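Local coordinates for periplasmic binding protein (Pseudomonas aeruginosa, PDB 2R79) that binds heme in the bacterial periplasm through axial coordination of its iron, and probably passes it to an inner-membrane transporter for uptake, at residues A129-A134 against A254-F259; R122-R127 against L248-A253; R174-H179 against A191-V196. One frame throughout, in Å; residues are numbered along the deposited sequence.

Contact 1 (A129-A134 against A254-F259); sequences ADWIAA and ALSAAF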
ATOM      1  N   ALA A 129      -2.155  -2.667 -36.323  1.00 16.18           N
ATOM      2  CA  ALA A 129      -1.976  -1.943 -37.582  1.00 19.69           C
ATOM      3  C   ALA A 129      -3.288  -1.393 -38.131  1.00 21.62           C
ATOM      4  O   ALA A 129      -3.320  -0.304 -38.698  1.00 25.40           O
ATOM      5  CB  ALA A 129      -1.321  -2.847 -38.623  1.00 17.46           C
ATOM      6  N   ASP A 130      -4.365  -2.151 -37.980  1.00 24.04           N
ATOM      7  CA  ASP A 130      -5.670  -1.706 -38.450  1.00 24.42           C
ATOM      8  C   ASP A 130      -6.177  -0.539 -37.611  1.00 23.31           C
ATOM      9  O   ASP A 130      -6.798   0.389 -38.131  1.00 24.53           O
ATOM     10  CB  ASP A 130      -6.676  -2.859 -38.392  1.00 27.13           C
ATOM     11  CG  ASP A 130      -6.537  -3.820 -39.565  1.00 32.26           C
ATOM     12  OD1 ASP A 130      -5.605  -3.658 -40.386  1.00 33.21           O
ATOM     13  OD2 ASP A 130      -7.370  -4.747 -39.666  1.00 36.41           O
ATOM     14  N   TRP A 131      -5.916  -0.589 -36.307  1.00 21.94           N
ATOM     15  CA  TRP A 131      -6.337   0.474 -35.398  1.00 18.93           C
ATOM     16  C   TRP A 131      -5.597   1.756 -35.786  1.00 19.59           C
ATOM     17  O   TRP A 131      -6.172   2.847 -35.813  1.00 20.62           O
ATOM     18  CB  TRP A 131      -5.996   0.083 -33.962  1.00 18.42           C
ATOM     19  CG  TRP A 131      -6.366   1.089 -32.929  1.00 18.18           C
ATOM     20  CD1 TRP A 131      -7.525   1.141 -32.217  1.00 19.59           C
ATOM     21  CD2 TRP A 131      -5.562   2.185 -32.470  1.00 16.84           C
ATOM     22  NE1 TRP A 131      -7.494   2.198 -31.339  1.00 19.66           N
ATOM     23  CE2 TRP A 131      -6.301   2.857 -31.473  1.00 16.38           C
ATOM     24  CE3 TRP A 131      -4.290   2.665 -32.804  1.00 16.06           C
ATOM     25  CZ2 TRP A 131      -5.812   3.983 -30.806  1.00 17.19           C
ATOM     26  CZ3 TRP A 131      -3.800   3.792 -32.138  1.00 15.93           C
ATOM     27  CH2 TRP A 131      -4.562   4.435 -31.151  1.00 14.63           C
ATOM     28  N   ILE A 132      -4.313   1.615 -36.089  1.00 18.50           N
ATOM     29  CA  ILE A 132      -3.509   2.760 -36.485  1.00 21.65           C
ATOM     30  C   ILE A 132      -4.017   3.367 -37.796  1.00 21.94           C
ATOM     31  O   ILE A 132      -4.128   4.584 -37.922  1.00 21.53           O
ATOM     32  CB  ILE A 132      -2.014   2.366 -36.630  1.00 21.16           C
ATOM     33  CG1 ILE A 132      -1.433   2.051 -35.248  1.00 21.29           C
ATOM     34  CG2 ILE A 132      -1.233   3.496 -37.290  1.00 18.41           C
ATOM     35  CD1 ILE A 132      -0.040   1.493 -35.267  1.00 23.43           C
ATOM     36  N   ALA A 133      -4.329   2.516 -38.768  1.00 22.95           N
ATOM     37  CA  ALA A 133      -4.826   2.986 -40.055  1.00 23.81           C
ATOM     38  C   ALA A 133      -6.059   3.860 -39.857  1.00 24.03           C
ATOM     39  O   ALA A 133      -6.190   4.922 -40.468  1.00 24.42           O
ATOM     40  CB  ALA A 133      -5.163   1.797 -40.955  1.00 24.24           C
ATOM     41  N   ALA A 134      -6.963   3.412 -38.996  1.00 23.05           N
ATOM     42  CA  ALA A 134      -8.179   4.158 -38.723  1.00 23.81           C
ATOM     43  C   ALA A 134      -7.875   5.456 -37.979  1.00 25.64           C
ATOM     44  O   ALA A 134      -8.514   6.479 -38.216  1.00 28.70           O
ATOM     45  CB  ALA A 134      -9.135   3.306 -37.906  1.00 22.74           C
ATOM     46  N   ALA A 254      -0.371   0.718 -25.555  1.00 18.64           N
ATOM     47  CA  ALA A 254      -0.206   1.877 -24.696  1.00 19.85           C
ATOM     48  C   ALA A 254       0.457   3.016 -25.472  1.00 21.07           C
ATOM     49  O   ALA A 254      -0.017   4.151 -25.433  1.00 23.81           O
ATOM     50  CB  ALA A 254       0.628   1.503 -23.477  1.00 19.68           C
ATOM     51  N   LEU A 255       1.543   2.716 -26.181  1.00 19.36           N
ATOM     52  CA  LEU A 255       2.235   3.742 -26.960  1.00 20.88           C
ATOM     53  C   LEU A 255       1.364   4.368 -28.043  1.00 20.81           C
ATOM     54  O   LEU A 255       1.308   5.591 -28.171  1.00 21.35           O
ATOM     55  CB  LEU A 255       3.499   3.172 -27.614  1.00 19.59           C
ATOM     56  CG  LEU A 255       4.747   3.102 -26.742  1.00 23.59           C
ATOM     57  CD1 LEU A 255       5.825   2.339 -27.470  1.00 23.86           C
ATOM     58  CD2 LEU A 255       5.221   4.508 -26.400  1.00 21.36           C
ATOM     59  N   SER A 256       0.686   3.533 -28.828  1.00 21.08           N
ATOM     60  CA  SER A 256      -0.149   4.048 -29.906  1.00 21.58           C
ATOM     61  C   SER A 256      -1.278   4.908 -29.360  1.00 21.65           C
ATOM     62  O   SER A 256      -1.708   5.856 -30.017  1.00 23.70           O
ATOM     63  CB  SER A 256      -0.692   2.901 -30.788  1.00 21.45           C
ATOM     64  OG  SER A 256      -1.553   2.024 -30.082  1.00 24.79           O
ATOM     65  N   ALA A 257      -1.745   4.601 -28.150  1.00 20.99           N
ATOM     66  CA  ALA A 257      -2.807   5.395 -27.529  1.00 20.59           C
ATOM     67  C   ALA A 257      -2.243   6.780 -27.184  1.00 21.17           C
ATOM     68  O   ALA A 257      -2.931   7.797 -27.322  1.00 23.19           O
ATOM     69  CB  ALA A 257      -3.328   4.705 -26.270  1.00 18.64           C
ATOM     70  N   ALA A 258      -0.988   6.815 -26.743  1.00 19.60           N
ATOM     71  CA  ALA A 258      -0.325   8.079 -26.407  1.00 18.98           C
ATOM     72  C   ALA A 258       0.015   8.863 -27.683  1.00 20.55           C
ATOM     73  O   ALA A 258       0.017  10.093 -27.676  1.00 18.95           O
ATOM     74  CB  ALA A 258       0.944   7.811 -25.617  1.00 16.46           C
ATOM     75  N   PHE A 259       0.301   8.139 -28.769  1.00 20.02           N
ATOM     76  CA  PHE A 259       0.646   8.755 -30.053  1.00 19.83           C
ATOM     77  C   PHE A 259      -0.570   9.314 -30.804  1.00 21.97           C
ATOM     78  O   PHE A 259      -0.440  10.257 -31.585  1.00 23.77           O
ATOM     79  CB  PHE A 259       1.384   7.742 -30.939  1.00 17.73           C
ATOM     80  CG  PHE A 259       2.771   7.384 -30.445  1.00 15.62           C
ATOM     81  CD1 PHE A 259       3.439   6.280 -30.962  1.00 15.92           C
ATOM     82  CD2 PHE A 259       3.413   8.158 -29.478  1.00 16.31           C
ATOM     83  CE1 PHE A 259       4.725   5.944 -30.526  1.00 15.49           C
ATOM     84  CE2 PHE A 259       4.699   7.835 -29.033  1.00 15.27           C
ATOM     85  CZ  PHE A 259       5.355   6.726 -29.560  1.00 17.08           C
TER

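Contact 2 (R122-R127 against L248-A253); sequences RQRLRR and LPDGLA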
ATOM      1  N   ARG A 122       1.099 -12.430 -34.332  1.00 25.20           N
ATOM      2  CA  ARG A 122       0.854 -11.756 -35.599  1.00 26.24           C
ATOM      3  C   ARG A 122      -0.565 -11.203 -35.669  1.00 26.96           C
ATOM      4  O   ARG A 122      -0.798 -10.153 -36.259  1.00 30.11           O
ATOM      5  CB  ARG A 122       1.135 -12.709 -36.764  1.00 25.76           C
ATOM      6  CG  ARG A 122       2.525 -13.343 -36.681  1.00 30.71           C
ATOM      7  CD  ARG A 122       3.041 -13.835 -38.025  1.00 34.54           C
ATOM      8  NE  ARG A 122       1.995 -14.484 -38.803  1.00 41.91           N
ATOM      9  CZ  ARG A 122       2.214 -15.229 -39.882  1.00 44.44           C
ATOM     10  NH1 ARG A 122       3.449 -15.430 -40.314  1.00 46.92           N
ATOM     11  NH2 ARG A 122       1.192 -15.764 -40.538  1.00 47.70           N
ATOM     12  N   GLN A 123      -1.504 -11.899 -35.040  1.00 27.01           N
ATOM     13  CA  GLN A 123      -2.892 -11.466 -35.024  1.00 27.92           C
ATOM     14  C   GLN A 123      -2.984 -10.161 -34.238  1.00 28.24           C
ATOM     15  O   GLN A 123      -3.704  -9.236 -34.624  1.00 27.49           O
ATOM     16  CB  GLN A 123      -3.762 -12.533 -34.355  1.00 29.28           C
ATOM     17  CG  GLN A 123      -5.263 -12.306 -34.485  1.00 34.32           C
ATOM     18  CD  GLN A 123      -5.789 -12.674 -35.865  1.00 38.00           C
ATOM     19  OE1 GLN A 123      -5.583 -13.798 -36.342  1.00 35.91           O
ATOM     20  NE2 GLN A 123      -6.474 -11.729 -36.511  1.00 37.75           N
ATOM     21  N   ARG A 124      -2.265 -10.108 -33.117  1.00 26.32           N
ATOM     22  CA  ARG A 124      -2.237  -8.920 -32.282  1.00 24.59           C
ATOM     23  C   ARG A 124      -1.685  -7.756 -33.107  1.00 24.19           C
ATOM     24  O   ARG A 124      -2.229  -6.655 -33.084  1.00 23.45           O
ATOM     25  CB  ARG A 124      -1.337  -9.144 -31.058  1.00 26.15           C
ATOM     26  CG  ARG A 124      -1.911 -10.055 -29.975  1.00 27.70           C
ATOM     27  CD  ARG A 124      -3.196  -9.489 -29.386  1.00 28.60           C
ATOM     28  NE  ARG A 124      -2.985  -8.280 -28.587  1.00 32.18           N
ATOM     29  CZ  ARG A 124      -2.418  -8.259 -27.381  1.00 33.29           C
ATOM     30  NH1 ARG A 124      -1.995  -9.386 -26.816  1.00 33.49           N
ATOM     31  NH2 ARG A 124      -2.283  -7.110 -26.730  1.00 30.55           N
ATOM     32  N   LEU A 125      -0.603  -8.016 -33.838  1.00 21.08           N
ATOM     33  CA  LEU A 125       0.029  -6.995 -34.662  1.00 22.93           C
ATOM     34  C   LEU A 125      -0.854  -6.526 -35.813  1.00 24.26           C
ATOM     35  O   LEU A 125      -0.849  -5.348 -36.155  1.00 23.25           O
ATOM     36  CB  LEU A 125       1.370  -7.502 -35.204  1.00 18.61           C
ATOM     37  CG  LEU A 125       2.403  -7.849 -34.122  1.00 15.44           C
ATOM     38  CD1 LEU A 125       3.703  -8.283 -34.766  1.00 12.46           C
ATOM     39  CD2 LEU A 125       2.626  -6.650 -33.224  1.00 17.86           C
ATOM     40  N   ARG A 126      -1.619  -7.441 -36.402  1.00 26.85           N
ATOM     41  CA  ARG A 126      -2.501  -7.077 -37.503  1.00 27.97           C
ATOM     42  C   ARG A 126      -3.592  -6.149 -36.990  1.00 27.61           C
ATOM     43  O   ARG A 126      -3.986  -5.189 -37.656  1.00 29.53           O
ATOM     44  CB  ARG A 126      -3.136  -8.325 -38.124  1.00 30.84           C
ATOM     45  CG  ARG A 126      -3.815  -8.047 -39.457  1.00 38.66           C
ATOM     46  CD  ARG A 126      -4.296  -9.312 -40.143  1.00 42.11           C
ATOM     47  NE  ARG A 126      -5.582  -9.766 -39.630  1.00 44.98           N
ATOM     48  CZ  ARG A 126      -6.168 -10.897 -39.997  1.00 45.96           C
ATOM     49  NH1 ARG A 126      -5.578 -11.689 -40.882  1.00 48.04           N
ATOM     50  NH2 ARG A 126      -7.339 -11.239 -39.484  1.00 48.21           N
ATOM     51  N   ARG A 127      -4.066  -6.437 -35.787  1.00 26.30           N
ATOM     52  CA  ARG A 127      -5.104  -5.648 -35.152  1.00 25.56           C
ATOM     53  C   ARG A 127      -4.575  -4.262 -34.782  1.00 25.23           C
ATOM     54  O   ARG A 127      -5.295  -3.260 -34.883  1.00 24.46           O
ATOM     55  CB  ARG A 127      -5.577  -6.376 -33.900  1.00 29.39           C
ATOM     56  CG  ARG A 127      -6.696  -5.695 -33.158  1.00 35.89           C
ATOM     57  CD  ARG A 127      -6.888  -6.342 -31.792  1.00 43.61           C
ATOM     58  NE  ARG A 127      -7.876  -5.628 -30.994  1.00 49.67           N
ATOM     59  CZ  ARG A 127      -8.017  -5.768 -29.682  1.00 53.07           C
ATOM     60  NH1 ARG A 127      -7.226  -6.599 -29.014  1.00 54.27           N
ATOM     61  NH2 ARG A 127      -8.948  -5.070 -29.039  1.00 55.28           N
ATOM     62  N   LEU A 248       5.310  -7.032 -25.926  1.00 21.13           N
ATOM     63  CA  LEU A 248       5.309  -5.916 -26.868  1.00 22.17           C
ATOM     64  C   LEU A 248       3.921  -5.527 -27.356  1.00 22.90           C
ATOM     65  O   LEU A 248       3.617  -4.343 -27.472  1.00 25.14           O
ATOM     66  CB  LEU A 248       6.222  -6.211 -28.063  1.00 20.18           C
ATOM     67  CG  LEU A 248       7.708  -6.099 -27.715  1.00 20.66           C
ATOM     68  CD1 LEU A 248       8.558  -6.399 -28.935  1.00 19.57           C
ATOM     69  CD2 LEU A 248       8.002  -4.686 -27.196  1.00 19.58           C
ATOM     70  N   PRO A 249       3.055  -6.511 -27.647  1.00 23.51           N
ATOM     71  CA  PRO A 249       1.719  -6.129 -28.110  1.00 23.53           C
ATOM     72  C   PRO A 249       0.999  -5.209 -27.121  1.00 24.54           C
ATOM     73  O   PRO A 249       0.384  -4.219 -27.525  1.00 27.25           O
ATOM     74  CB  PRO A 249       1.025  -7.472 -28.290  1.00 23.08           C
ATOM     75  CG  PRO A 249       2.147  -8.334 -28.779  1.00 21.26           C
ATOM     76  CD  PRO A 249       3.268  -7.959 -27.816  1.00 22.86           C
ATOM     77  N   ASP A 250       1.078  -5.518 -25.830  1.00 23.89           N
ATOM     78  CA  ASP A 250       0.434  -4.668 -24.833  1.00 23.57           C
ATOM     79  C   ASP A 250       1.163  -3.335 -24.804  1.00 21.93           C
ATOM     80  O   ASP A 250       0.549  -2.291 -24.612  1.00 21.82           O
ATOM     81  CB  ASP A 250       0.471  -5.304 -23.444  1.00 26.51           C
ATOM     82  CG  ASP A 250      -0.373  -6.562 -23.355  1.00 32.60           C
ATOM     83  OD1 ASP A 250      -1.573  -6.510 -23.706  1.00 33.02           O
ATOM     84  OD2 ASP A 250       0.162  -7.608 -22.927  1.00 38.01           O
ATOM     85  N   GLY A 251       2.477  -3.384 -25.008  1.00 20.31           N
ATOM     86  CA  GLY A 251       3.280  -2.174 -25.021  1.00 20.95           C
ATOM     87  C   GLY A 251       2.898  -1.274 -26.184  1.00 19.92           C
ATOM     88  O   GLY A 251       2.796  -0.060 -26.029  1.00 22.69           O
ATOM     89  N   LEU A 252       2.674  -1.871 -27.351  1.00 18.20           N
ATOM     90  CA  LEU A 252       2.281  -1.110 -28.531  1.00 17.42           C
ATOM     91  C   LEU A 252       0.924  -0.435 -28.335  1.00 17.50           C
ATOM     92  O   LEU A 252       0.700   0.682 -28.822  1.00 17.69           O
ATOM     93  CB  LEU A 252       2.220  -2.024 -29.761  1.00 15.48           C
ATOM     94  CG  LEU A 252       3.522  -2.692 -30.222  1.00 13.69           C
ATOM     95  CD1 LEU A 252       3.225  -3.597 -31.391  1.00 11.53           C
ATOM     96  CD2 LEU A 252       4.549  -1.650 -30.621  1.00 11.43           C
ATOM     97  N   ALA A 253       0.023  -1.099 -27.615  1.00 17.06           N
ATOM     98  CA  ALA A 253      -1.310  -0.546 -27.383  1.00 17.63           C
ATOM     99  C   ALA A 253      -1.236   0.723 -26.559  1.00 17.90           C
ATOM    100  O   ALA A 253      -1.947   1.686 -26.821  1.00 19.07           O
ATOM    101  CB  ALA A 253      -2.202  -1.570 -26.679  1.00 19.00           C
TER

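Contact 3 (R174-H179 against A191-V196); sequences RNLATH and AALDPV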
ATOM      1  N   ARG A 174       6.749   7.922 -36.439  1.00 19.66           N
ATOM      2  CA  ARG A 174       7.833   8.028 -37.426  1.00 20.46           C
ATOM      3  C   ARG A 174       9.121   8.257 -36.651  1.00 19.61           C
ATOM      4  O   ARG A 174       9.248   9.260 -35.943  1.00 20.25           O
ATOM      5  CB  ARG A 174       7.619   9.224 -38.358  1.00 23.47           C
ATOM      6  CG  ARG A 174       6.421   9.114 -39.290  1.00 32.80           C
ATOM      7  CD  ARG A 174       6.802   8.570 -40.652  1.00 35.80           C
ATOM      8  NE  ARG A 174       5.702   8.715 -41.603  1.00 43.11           N
ATOM      9  CZ  ARG A 174       4.686   7.861 -41.729  1.00 45.90           C
ATOM     10  NH1 ARG A 174       4.618   6.777 -40.964  1.00 47.58           N
ATOM     11  NH2 ARG A 174       3.729   8.102 -42.617  1.00 46.08           N
ATOM     12  N   ASN A 175      10.070   7.336 -36.764  1.00 18.50           N
ATOM     13  CA  ASN A 175      11.335   7.494 -36.057  1.00 17.11           C
ATOM     14  C   ASN A 175      12.097   8.624 -36.750  1.00 18.92           C
ATOM     15  O   ASN A 175      12.395   8.541 -37.937  1.00 16.88           O
ATOM     16  CB  ASN A 175      12.140   6.193 -36.113  1.00 15.89           C
ATOM     17  CG  ASN A 175      13.378   6.232 -35.231  1.00 16.58           C
ATOM     18  OD1 ASN A 175      14.127   5.254 -35.158  1.00 18.06           O
ATOM     19  ND2 ASN A 175      13.597   7.358 -34.552  1.00 12.38           N
ATOM     20  N   LEU A 176      12.389   9.680 -35.999  1.00 19.20           N
ATOM     21  CA  LEU A 176      13.093  10.842 -36.522  1.00 20.74           C
ATOM     22  C   LEU A 176      14.582  10.616 -36.749  1.00 22.67           C
ATOM     23  O   LEU A 176      15.222  11.378 -37.465  1.00 23.41           O
ATOM     24  CB  LEU A 176      12.899  12.022 -35.573  1.00 19.13           C
ATOM     25  CG  LEU A 176      11.787  13.032 -35.861  1.00 18.76           C
ATOM     26  CD1 LEU A 176      10.757  12.470 -36.814  1.00 19.13           C
ATOM     27  CD2 LEU A 176      11.164  13.447 -34.551  1.00 15.29           C
ATOM     28  N   ALA A 177      15.130   9.574 -36.132  1.00 24.26           N
ATOM     29  CA  ALA A 177      16.548   9.254 -36.261  1.00 24.59           C
ATOM     30  C   ALA A 177      16.780   8.516 -37.570  1.00 23.72           C
ATOM     31  O   ALA A 177      16.050   7.589 -37.885  1.00 27.17           O
ATOM     32  CB  ALA A 177      16.996   8.390 -35.087  1.00 24.37           C
ATOM     33  N   THR A 178      17.794   8.922 -38.328  1.00 22.59           N
ATOM     34  CA  THR A 178      18.072   8.273 -39.600  1.00 21.86           C
ATOM     35  C   THR A 178      19.305   7.390 -39.573  1.00 20.91           C
ATOM     36  O   THR A 178      19.590   6.704 -40.546  1.00 22.22           O
ATOM     37  CB  THR A 178      18.210   9.306 -40.750  1.00 25.15           C
ATOM     38  OG1 THR A 178      19.338  10.162 -40.515  1.00 25.20           O
ATOM     39  CG2 THR A 178      16.941  10.154 -40.850  1.00 23.71           C
ATOM     40  N   HIS A 179      20.043   7.400 -38.469  1.00 20.56           N
ATOM     41  CA  HIS A 179      21.226   6.554 -38.373  1.00 21.37           C
ATOM     42  C   HIS A 179      20.832   5.089 -38.164  1.00 22.53           C
ATOM     43  O   HIS A 179      19.657   4.762 -37.990  1.00 22.05           O
ATOM     44  CB  HIS A 179      22.120   6.990 -37.214  1.00 21.17           C
ATOM     45  CG  HIS A 179      21.462   6.886 -35.873  1.00 21.94           C
ATOM     46  ND1 HIS A 179      20.705   7.904 -35.333  1.00 22.60           N
ATOM     47  CD2 HIS A 179      21.436   5.879 -34.969  1.00 19.73           C
ATOM     48  CE1 HIS A 179      20.244   7.528 -34.154  1.00 20.28           C
ATOM     49  NE2 HIS A 179      20.673   6.303 -33.909  1.00 20.85           N
ATOM     50  N   ALA A 191      17.371  18.186 -29.940  1.00 33.45           N
ATOM     51  CA  ALA A 191      16.414  19.260 -29.719  1.00 33.18           C
ATOM     52  C   ALA A 191      15.966  19.852 -31.050  1.00 32.56           C
ATOM     53  O   ALA A 191      14.809  20.241 -31.214  1.00 34.07           O
ATOM     54  CB  ALA A 191      17.031  20.340 -28.858  1.00 35.00           C
ATOM     55  N   ALA A 192      16.891  19.921 -32.000  1.00 29.77           N
ATOM     56  CA  ALA A 192      16.586  20.464 -33.316  1.00 26.16           C
ATOM     57  C   ALA A 192      15.529  19.616 -33.999  1.00 24.48           C
ATOM     58  O   ALA A 192      14.675  20.136 -34.717  1.00 24.22           O
ATOM     59  CB  ALA A 192      17.844  20.508 -34.164  1.00 26.71           C
ATOM     60  N   LEU A 193      15.596  18.304 -33.777  1.00 23.19           N
ATOM     61  CA  LEU A 193      14.631  17.384 -34.371  1.00 23.60           C
ATOM     62  C   LEU A 193      13.218  17.689 -33.891  1.00 22.37           C
ATOM     63  O   LEU A 193      12.245  17.359 -34.565  1.00 23.27           O
ATOM     64  CB  LEU A 193      15.012  15.942 -34.049  1.00 24.70           C
ATOM     65  CG  LEU A 193      16.161  15.407 -34.902  1.00 25.18           C
ATOM     66  CD1 LEU A 193      16.739  14.154 -34.274  1.00 29.75           C
ATOM     67  CD2 LEU A 193      15.649  15.122 -36.313  1.00 28.81           C
ATOM     68  N   ASP A 194      13.122  18.324 -32.727  1.00 23.53           N
ATOM     69  CA  ASP A 194      11.848  18.735 -32.142  1.00 25.52           C
ATOM     70  C   ASP A 194      10.753  17.669 -32.192  1.00 23.69           C
ATOM     71  O   ASP A 194       9.720  17.860 -32.829  1.00 24.03           O
ATOM     72  CB  ASP A 194      11.351  20.000 -32.848  1.00 28.93           C
ATOM     73  CG  ASP A 194      10.416  20.819 -31.980  1.00 35.40           C
ATOM     74  OD1 ASP A 194       9.805  21.786 -32.490  1.00 36.85           O
ATOM     75  OD2 ASP A 194      10.298  20.496 -30.777  1.00 38.77           O
ATOM     76  N   PRO A 195      10.957  16.544 -31.497  1.00 21.29           N
ATOM     77  CA  PRO A 195       9.991  15.442 -31.463  1.00 21.74           C
ATOM     78  C   PRO A 195       8.673  15.838 -30.814  1.00 19.76           C
ATOM     79  O   PRO A 195       8.650  16.635 -29.879  1.00 20.53           O
ATOM     80  CB  PRO A 195      10.690  14.376 -30.620  1.00 19.49           C
ATOM     81  CG  PRO A 195      12.104  14.806 -30.576  1.00 24.83           C
ATOM     82  CD  PRO A 195      12.057  16.287 -30.562  1.00 22.30           C
ATOM     83  N   VAL A 196       7.582  15.269 -31.310  1.00 19.97           N
ATOM     84  CA  VAL A 196       6.264  15.519 -30.744  1.00 20.41           C
ATOM     85  C   VAL A 196       6.212  14.785 -29.404  1.00 19.36           C
ATOM     86  O   VAL A 196       5.509  15.191 -28.482  1.00 19.98           O
ATOM     87  CB  VAL A 196       5.155  14.974 -31.670  1.00 22.99           C
ATOM     88  CG1 VAL A 196       3.870  14.729 -30.888  1.00 24.43           C
ATOM     89  CG2 VAL A 196       4.899  15.965 -32.785  1.00 26.02           C
TER

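Contact 1 (A129-A134 against A254-F259)
S256 and A257 receive the six-membered ring of W131, which reaches over from helix 111-135. Following residues 254-259 along helix 248-259, S256 comes first and takes most of the contact. Its CB lies 3.5 Å from W131 CZ3, and its OG stands equally close to that carbon. The carbonyl oxygen S256 O sits at the ring's edge, near its plane, 3.4 Å from W131 CH2, so the CH2 corner of the indole points its C-H at that oxygen. With chi1 at 64°, S256 OG is tucked between its own backbone N and carbonyl carbon; from there it hydrogen-bonds back to L252 O, one turn earlier, and also to Q128 OE1 on the helix that carries W131. A257 follows with a looser touch, its N 4.1 Å from W131 CH2. W131 gets this far because its CG is anti to the backbone N (chi1 180°). NE1 of W131 hydrogen-bonds to K264 O in the loop after helix 248-259, which also packs on W131 through A263 and L266, and on A257 through P265. L255 and F259 turn instead to V199 of strand 197-202 and to helix 163-170, so helix 248-259 lies between helix 111-135 and the C-terminal sheet.

Contact 2 (R122-R127 against L248-A253)
R124 leans over P249 and reaches on to D250, tying helix 111-135 to the first turn of helix 248-259. The two segments run almost parallel, 11° between their directions, with axes 10.1 Å apart at closest approach. Starting from the backbone, R124 CB already meets the proline, 4.0 Å from P249 CB. The chain then bends at both chi2 and chi3, bringing the guanidinium over P249 CB. NE passes 4.1 Å from P249 CB, and CZ settles 3.6 Å from the same carbon, which lies over the centre of one guanidinium face. NH1 also borders P249 CB, while NH2 goes further and donates to D250 OD1 at 3.2 Å, with an N-H...O angle of 157°. The carboxylate oxygen is close to the guanidinium plane, but the approach at its own end is from well above the carboxylate plane, so the two ions meet tilted rather than as a flat, two-pronged pair. Deeper between the helices, L125 CD2 touches L252 CD1 at 3.6 Å, and R170 of helix 163-170 packs on both leucines. The chemistry is thus divided: buried leucines meet inside, while a partly exposed ion pair lies outside them, across P249. A single, rather long charged bond from above the carboxylate probably adds modest electrostatic attraction, with the proline under the guanidinium face helping to keep that group in place.

Contact 3 (R174-H179 against A191-V196)
L193 carries its CG beside the backbone N and anti to the carbonyl carbon (chi1 -77°), which sends CD2 toward L176. The side chain of L176 is modelled away from the usual staggered positions, with chi1 -96° and chi2 18°, and its CD2 is directed at the residues that follow helix 187-193. Two methyl groups thus make the contact, each from its own leucine. L193 CD2 rests 3.9 Å from L176 O and 4.2 Å from L176 CB, so it lies against the root of its partner rather than its tip. L176 CD2 instead reaches P195, 3.9 Å from its CA and 4.1 Å from its CB, with L193 O also nearby. Between the two residues that receive L176, D194 has positive phi; this turns the chain out of the helix and brings P195 up beside L193. The contact is apolar and light, partly buried, its centre about 20 Å from the centre of the chain. L145 of strand 143-150 touches L176, L193 and P195 alike. Backbone bonds from L176 to V144 and from V196 to G143 hold both segments to the start of that strand, which pairs in parallel with strand 174-175 and strand 197-202 in the mixed sheet.

In the fold
Contacts 1 and 2 are successive parts of one interface, their centres 10 Å apart, where helix 111-135 runs alongside helix 248-259. Contact 2 uses the earlier residues of each helix, contact 1 the later ones, so the segments alternate along the chain. Contact 3 belongs to the chain between these helices: its centre is about 19 Å from that of contact 1 and 24 Å from that of contact 2, on the C-terminal mixed sheet. Helix 111-135 is the long helix that links the two lobes in this family of binding proteins. Contacts 1 and 2 join it to the C-terminal lobe, and all three contacts lie away from the heme site.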